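Local coordinates for protein soluble secreted antigen MPT53 (Mycobacterium tuberculosis, PDB 1LU4) that probably oxidises reduced, unfolded secreted proteins to form their disulfide bonds, as a DsbE-like member of the thioredoxin family, at residues L29-P34 and Q100-F105. Sequence-based numbering, arbitrary orientation.
Sequences LWFWTP and QPAFVF
Two central strands of the thioredoxin fold, 27-32 and 102-106, pair antiparallel here through residues 29-31 and 102-104, next to the CxxC motif (C36 and C39) at the start of helix 37-52. L29 and V104 form one hydrogen-bonded pair, F31 and A102 the next. F31 N gives A102 O a nearly straight bond of 2.8 Å in the carbonyl plane. The return bond, from A102 N to F31 O, is longer at 3.1 Å.

On one face of the sheet, W30 and F103 lie side by side and point the same way, W30 against helix 37-52 and F103 against both that helix and helix 124-133. With W30 CG anti to the backbone N (chi1 -177°), the indole swings over to F103, and W30 CD1 sits above one face of the phenyl ring, 3.4 Å from F103 CE2. The five-membered ring of W30 and the F103 ring are tilted 36° to each other, an oblique packing. W30 NE1 hydrogen-bonds E42 OE1 while also resting 3.8 Å from P101 CB. On the other face, the F31 ring, which meets W92 edge-to-face, places its CE1 4.0 Å from V104 CG2.

Just ahead of strand 102-106 lies the cis peptide bond before P101, the cis-proline characteristic of thioredoxin-like active sites. In one of its two modelled conformers, Q100 touches C36 and C39, its CG 3.5 Å from T33 OG1, a buried hydroxyl without a partner in the model.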
ATOM      1  N   LEU A  29      -0.948  -4.378   0.122  1.00  7.96           N
ATOM      2  CA  LEU A  29       0.038  -3.412  -0.329  1.00  7.98           C
ATOM      3  C   LEU A  29      -0.657  -2.379  -1.203  1.00  8.33           C
ATOM      4  O   LEU A  29      -1.465  -2.751  -2.079  1.00  9.97           O
ATOM      5  CB  LEU A  29       1.148  -4.065  -1.160  1.00  9.06           C
ATOM      6  CG  LEU A  29       1.878  -5.244  -0.527  1.00 10.01           C
ATOM      7  CD1 LEU A  29       2.963  -5.750  -1.466  1.00 11.76           C
ATOM      8  CD2 LEU A  29       2.424  -4.915   0.874  1.00 11.36           C
ATOM      9  N   TRP A  30      -0.346  -1.106  -0.996  1.00  7.95           N
ATOM     10  CA  TRP A  30      -0.926  -0.044  -1.785  1.00  7.86           C
ATOM     11  C   TRP A  30       0.206   0.823  -2.296  1.00  7.71           C
ATOM     12  O   TRP A  30       0.910   1.477  -1.523  1.00  8.56           O
ATOM     13  CB  TRP A  30      -1.902   0.780  -0.949  1.00  9.25           C
ATOM     14  CG  TRP A  30      -2.620   1.874  -1.684  1.00  8.24           C
ATOM     15  CD1 TRP A  30      -3.367   1.773  -2.826  1.00  9.35           C
ATOM     16  CD2 TRP A  30      -2.723   3.258  -1.301  1.00  8.52           C
ATOM     17  NE1 TRP A  30      -3.901   2.977  -3.192  1.00 10.14           N
ATOM     18  CE2 TRP A  30      -3.519   3.898  -2.269  1.00  9.20           C
ATOM     19  CE3 TRP A  30      -2.199   3.983  -0.218  1.00  9.41           C
ATOM     20  CZ2 TRP A  30      -3.807   5.268  -2.181  1.00 10.79           C
ATOM     21  CZ3 TRP A  30      -2.494   5.363  -0.139  1.00 10.76           C
ATOM     22  CH2 TRP A  30      -3.286   5.952  -1.123  1.00 11.03           C
ATOM     23  N   PHE A  31       0.382   0.805  -3.626  1.00  7.42           N
ATOM     24  CA  PHE A  31       1.454   1.585  -4.289  1.00  8.43           C
ATOM     25  C   PHE A  31       0.905   2.902  -4.708  1.00  7.52           C
ATOM     26  O   PHE A  31      -0.064   2.983  -5.500  1.00  9.39           O
ATOM     27  CB  PHE A  31       1.936   0.791  -5.533  1.00  8.64           C
ATOM     28  CG  PHE A  31       2.615  -0.510  -5.172  1.00  8.96           C
ATOM     29  CD1 PHE A  31       1.890  -1.684  -4.923  1.00 10.32           C
ATOM     30  CD2 PHE A  31       4.014  -0.568  -5.070  1.00 10.07           C
ATOM     31  CE1 PHE A  31       2.547  -2.851  -4.600  1.00 11.52           C
ATOM     32  CE2 PHE A  31       4.660  -1.750  -4.724  1.00 11.00           C
ATOM     33  CZ  PHE A  31       3.937  -2.909  -4.466  1.00 11.91           C
ATOM     34  N   TRP A  32       1.487   3.975  -4.191  1.00  7.95           N
ATOM     35  CA  TRP A  32       0.934   5.339  -4.410  1.00  7.71           C
ATOM     36  C   TRP A  32       2.048   6.332  -4.657  1.00  7.17           C
ATOM     37  O   TRP A  32       3.236   6.118  -4.396  1.00  7.83           O
ATOM     38  CB  TRP A  32       0.154   5.720  -3.163  1.00  8.15           C
ATOM     39  CG  TRP A  32       0.807   5.811  -1.833  1.00  7.51           C
ATOM     40  CD1 TRP A  32       0.929   4.794  -0.937  1.00  7.75           C
ATOM     41  CD2 TRP A  32       1.410   6.959  -1.215  1.00  8.05           C
ATOM     42  NE1 TRP A  32       1.565   5.202   0.212  1.00  7.99           N
ATOM     43  CE2 TRP A  32       1.860   6.539   0.063  1.00  7.85           C
ATOM     44  CE3 TRP A  32       1.599   8.282  -1.608  1.00  9.38           C
ATOM     45  CZ2 TRP A  32       2.491   7.407   0.965  1.00  8.12           C
ATOM     46  CZ3 TRP A  32       2.225   9.138  -0.717  1.00  9.43           C
ATOM     47  CH2 TRP A  32       2.683   8.704   0.551  1.00  9.19           C
ATOM     48  N   THR A  33       1.608   7.500  -5.210  1.00  7.99           N
ATOM     49  CA  THR A  33       2.460   8.668  -5.237  1.00  8.39           C
ATOM     50  C   THR A  33       1.622   9.851  -4.770  1.00  7.99           C
ATOM     51  O   THR A  33       0.414   9.859  -4.991  1.00  8.94           O
ATOM     52  CB  THR A  33       3.011   8.947  -6.667  1.00  9.89           C
ATOM     53  OG1 THR A  33       1.935   9.374  -7.569  1.00 13.74           O
ATOM     54  CG2 THR A  33       3.753   7.830  -7.312  1.00 14.18           C
ATOM     55  N   PRO A  34       2.211  10.869  -4.097  1.00  8.50           N
ATOM     56  CA  PRO A  34       1.362  11.852  -3.427  1.00  8.86           C
ATOM     57  C   PRO A  34       0.681  12.830  -4.355  1.00  8.84           C
ATOM     58  O   PRO A  34      -0.271  13.511  -3.938  1.00  9.57           O
ATOM     59  CB  PRO A  34       2.347  12.544  -2.468  1.00  9.74           C
ATOM     60  CG  PRO A  34       3.720  12.327  -3.084  1.00  9.42           C
ATOM     61  CD  PRO A  34       3.596  10.928  -3.697  1.00  9.70           C
ATOM     62  N   GLN A 100       0.643   3.934 -10.487  1.00 15.00           N
ATOM     63  CA  GLN A 100      -0.118   4.121  -9.293  1.00 12.15           C
ATOM     64  C   GLN A 100      -1.510   4.585  -9.653  1.00 14.42           C
ATOM     65  O   GLN A 100      -1.661   5.198 -10.709  1.00 17.95           O
ATOM     66  CB  GLN A 100       0.567   5.266  -8.548  0.54  8.06           C
ATOM     67  CG  GLN A 100       0.103   6.694  -8.905  0.54  8.35           C
ATOM     68  CD  GLN A 100       0.631   7.173 -10.255  0.54  9.87           C
ATOM     69  OE1 GLN A 100      -0.179   7.870 -10.894  0.54  8.80           O
ATOM     70  NE2 GLN A 100       1.814   6.804 -10.688  0.54  8.23           N
ATOM     71  N   PRO A 101      -2.474   4.338  -8.812  1.00 16.69           N
ATOM     72  CA  PRO A 101      -2.393   3.468  -7.632  1.00 15.49           C
ATOM     73  C   PRO A 101      -2.536   1.999  -8.020  1.00 18.04           C
ATOM     74  O   PRO A 101      -3.148   1.599  -9.005  1.00 26.33           O
ATOM     75  CB  PRO A 101      -3.628   3.913  -6.846  1.00 17.65           C
ATOM     76  CG  PRO A 101      -4.619   4.493  -7.823  1.00 23.15           C
ATOM     77  CD  PRO A 101      -3.837   4.917  -9.029  1.00 23.03           C
ATOM     78  N   ALA A 102      -1.946   1.140  -7.172  1.00 14.03           N
ATOM     79  CA  ALA A 102      -2.088  -0.302  -7.381  1.00 13.52           C
ATOM     80  C   ALA A 102      -2.243  -0.943  -6.016  1.00 10.19           C
ATOM     81  O   ALA A 102      -1.639  -0.499  -5.061  1.00  9.17           O
ATOM     82  CB  ALA A 102      -0.900  -0.930  -8.081  1.00 19.24           C
ATOM     83  N   PHE A 103      -3.050  -1.995  -5.949  1.00 10.81           N
ATOM     84  CA  PHE A 103      -3.265  -2.787  -4.752  1.00  9.48           C
ATOM     85  C   PHE A 103      -2.824  -4.231  -4.964  1.00  9.85           C
ATOM     86  O   PHE A 103      -3.116  -4.782  -6.031  1.00 11.16           O
ATOM     87  CB  PHE A 103      -4.736  -2.821  -4.391  1.00 10.28           C
ATOM     88  CG  PHE A 103      -5.393  -1.527  -3.998  1.00 12.10           C
ATOM     89  CD1 PHE A 103      -5.845  -0.661  -5.007  1.00 17.11           C
ATOM     90  CD2 PHE A 103      -5.570  -1.219  -2.678  1.00 12.82           C
ATOM     91  CE1 PHE A 103      -6.487   0.502  -4.647  1.00 20.14           C
ATOM     92  CE2 PHE A 103      -6.217  -0.040  -2.308  1.00 15.23           C
ATOM     93  CZ  PHE A 103      -6.656   0.783  -3.309  1.00 17.88           C
ATOM     94  N   VAL A 104      -2.234  -4.808  -3.931  1.00  9.38           N
ATOM     95  CA  VAL A 104      -2.053  -6.246  -3.844  1.00 10.45           C
ATOM     96  C   VAL A 104      -2.740  -6.693  -2.580  1.00  9.30           C
ATOM     97  O   VAL A 104      -2.375  -6.289  -1.496  1.00 10.10           O
ATOM     98  CB  VAL A 104      -0.589  -6.672  -3.883  1.00 11.26           C
ATOM     99  CG1 VAL A 104      -0.479  -8.181  -3.875  1.00 14.23           C
ATOM    100  CG2 VAL A 104       0.201  -6.098  -5.108  1.00 13.30           C
ATOM    101  N   PHE A 105      -3.719  -7.610  -2.744  1.00 10.18           N
ATOM    102  CA  PHE A 105      -4.524  -8.122  -1.642  1.00 10.74           C
ATOM    103  C   PHE A 105      -4.032  -9.518  -1.306  1.00 10.41           C
ATOM    104  O   PHE A 105      -4.251 -10.453  -2.124  1.00 12.45           O
ATOM    105  CB  PHE A 105      -5.986  -8.142  -2.081  1.00 11.31           C
ATOM    106  CG  PHE A 105      -6.592  -6.777  -2.252  1.00 11.08           C
ATOM    107  CD1 PHE A 105      -7.041  -6.047  -1.173  1.00 11.86           C
ATOM    108  CD2 PHE A 105      -6.668  -6.232  -3.542  1.00 11.36           C
ATOM    109  CE1 PHE A 105      -7.561  -4.800  -1.329  1.00 12.46           C
ATOM    110  CE2 PHE A 105      -7.206  -4.965  -3.726  1.00 12.83           C
ATOM    111  CZ  PHE A 105      -7.644  -4.263  -2.614  1.00 12.53           C
TER